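Side-chain contact in putative HAD family hydrolase (Streptomyces avermitilis, PDB 3MMZ), which is probably the KdsC-like HAD phosphatase domain of a longer protein that is thought also to make CMP-N-acylneuraminate from CTP and an N-acylneuraminate: residues 89-92 with 93-97. Sequence-based numbering, arbitrary orientation.
Sequences LALK and QWCEE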
loop_
_atom_site.group_PDB
_atom_site.type_symbol
_atom_site.label_atom_id
_atom_site.label_comp_id
_atom_site.label_asym_id
_atom_site.label_seq_id
_atom_site.Cartn_x
_atom_site.Cartn_y
_atom_site.Cartn_z
ATOM N N LEU D 89 22.688 -10.289 29.704
ATOM C CA LEU D 89 23.225 -10.379 31.076
ATOM C C LEU D 89 22.640 -9.312 31.989
ATOM O O LEU D 89 22.305 -9.583 33.149
ATOM C CB LEU D 89 24.746 -10.263 31.071
ATOM C CG LEU D 89 25.493 -11.354 30.308
ATOM C CD1 LEU D 89 26.983 -11.068 30.336
ATOM C CD2 LEU D 89 25.178 -12.714 30.913
ATOM N N ALA D 90 22.511 -8.100 31.450
ATOM C CA ALA D 90 21.911 -6.999 32.182
ATOM C C ALA D 90 20.471 -7.349 32.550
ATOM O O ALA D 90 20.023 -7.084 33.668
ATOM C CB ALA D 90 21.969 -5.720 31.360
ATOM N N LEU D 91 19.770 -7.976 31.607
ATOM C CA LEU D 91 18.391 -8.401 31.798
ATOM C C LEU D 91 18.259 -9.541 32.806
ATOM O O LEU D 91 17.371 -9.508 33.667
ATOM C CB LEU D 91 17.765 -8.793 30.450
ATOM C CG LEU D 91 16.333 -9.336 30.385
ATOM C CD1 LEU D 91 15.345 -8.454 31.135
ATOM C CD2 LEU D 91 15.924 -9.474 28.915
ATOM N N LYS D 92 19.129 -10.544 32.705
ATOM C CA LYS D 92 19.100 -11.670 33.645
ATOM C C LYS D 92 19.293 -11.185 35.084
ATOM O O LYS D 92 18.552 -11.585 35.979
ATOM C CB LYS D 92 20.149 -12.725 33.281
ATOM C CG LYS D 92 20.068 -13.999 34.112
ATOM C CD LYS D 92 20.850 -15.126 33.460
ATOM C CE LYS D 92 20.885 -16.376 34.328
ATOM N NZ LYS D 92 21.857 -16.238 35.441
ATOM N N GLN D 93 20.278 -10.312 35.282
ATOM C CA GLN D 93 20.572 -9.714 36.586
ATOM C C GLN D 93 19.401 -8.863 37.105
ATOM O O GLN D 93 19.029 -8.953 38.278
ATOM C CB GLN D 93 21.857 -8.875 36.497
ATOM C CG GLN D 93 22.390 -8.372 37.846
ATOM C CD GLN D 93 23.417 -7.251 37.705
ATOM O OE1 GLN D 93 24.616 -7.454 37.926
ATOM N NE2 GLN D 93 22.952 -6.067 37.328
ATOM N N TRP D 94 18.819 -8.047 36.231
ATOM C CA TRP D 94 17.682 -7.201 36.600
ATOM C C TRP D 94 16.497 -8.044 37.084
ATOM O O TRP D 94 15.916 -7.753 38.137
ATOM C CB TRP D 94 17.287 -6.306 35.422
ATOM C CG TRP D 94 16.166 -5.362 35.713
ATOM C CD1 TRP D 94 16.265 -4.123 36.275
ATOM C CD2 TRP D 94 14.776 -5.571 35.442
ATOM N NE1 TRP D 94 15.020 -3.548 36.378
ATOM C CE2 TRP D 94 14.088 -4.415 35.874
ATOM C CE3 TRP D 94 14.042 -6.624 34.878
ATOM C CZ2 TRP D 94 12.702 -4.278 35.757
ATOM C CZ3 TRP D 94 12.655 -6.487 34.759
ATOM C CH2 TRP D 94 12.003 -5.321 35.198
ATOM N N CYS D 95 16.161 -9.097 36.333
ATOM C CA CYS D 95 15.112 -10.037 36.732
ATOM C C CYS D 95 15.353 -10.590 38.134
ATOM O O CYS D 95 14.446 -10.617 38.961
ATOM C CB CYS D 95 15.032 -11.204 35.763
ATOM S SG CYS D 95 14.378 -10.730 34.151
ATOM N N GLU D 96 16.580 -11.041 38.367
ATOM C CA GLU D 96 16.985 -11.597 39.663
ATOM C C GLU D 96 16.762 -10.580 40.787
ATOM O O GLU D 96 16.222 -10.908 41.853
ATOM C CB GLU D 96 18.462 -11.996 39.632
ATOM C CG GLU D 96 18.813 -13.188 38.746
ATOM C CD GLU D 96 20.284 -13.586 38.866
ATOM O OE1 GLU D 96 20.758 -13.806 40.009
ATOM O OE2 GLU D 96 20.968 -13.694 37.825
ATOM N N GLU D 97 17.172 -9.344 40.524
ATOM C CA GLU D 97 17.135 -8.267 41.504
ATOM C C GLU D 97 15.727 -7.794 41.815
ATOM O O GLU D 97 15.462 -7.315 42.919
ATOM C CB GLU D 97 17.943 -7.092 40.991
ATOM C CG GLU D 97 19.412 -7.380 40.900
ATOM C CD GLU D 97 20.178 -6.242 40.292
ATOM O OE1 GLU D 97 19.551 -5.322 39.725
ATOM O OE2 GLU D 97 21.414 -6.272 40.392
#
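Lys-92 and Glu-96, one turn apart on the amphipathic helix 87-98, form an i to i+4 salt bridge on its exposed side. The helix packs against the parallel sheet of the HAD Rossmann-like core. NZ of Lys-92 lies 3.6 Å from OE2 of Glu-96, a long pairing. The lysine chain runs nearly straight from CB to CE. It bends only at its end (chi4 -77°), which turns NZ toward the carboxylate. The two side chains cross at a slant, and OE2 also lies 3.8 Å from CG of Lys-92. Both residues are exposed, so solvent probably weakens the attraction.

The apolar contacts lie on the buried side. The CD1 methyl of Leu-91 touches SG of Cys-95 at 3.9 Å. The same methyl approaches the six-membered ring of Trp-94 obliquely, with CE3 4.4 Å away. CB of Leu-91 points away from the following turn. CG lies opposite the backbone N (chi1 177°), and the turn about the CB-CG bond then brings CD1 back toward both partners. Leu-91 rests on Leu-61 of strand 57-62, and Trp-94 on Thr-57 and Leu-59. On strand 105-109, Leu-91 meets Tyr-107 and Cys-95 meets Val-105. The helix thus covers part of one face of the sheet, and the side chain of Leu-91 is about 13 Å from a bound calcium ion.

Regular i+4 backbone hydrogen bonds hold this spacing. The N-H of Cys-95 points almost straight at O of Leu-91 (N-H...O angle 173°). Glu-96 N donates to Lys-92 O over 3.1 Å, and CG of Glu-96 lies 3.2 Å from that same carbonyl oxygen.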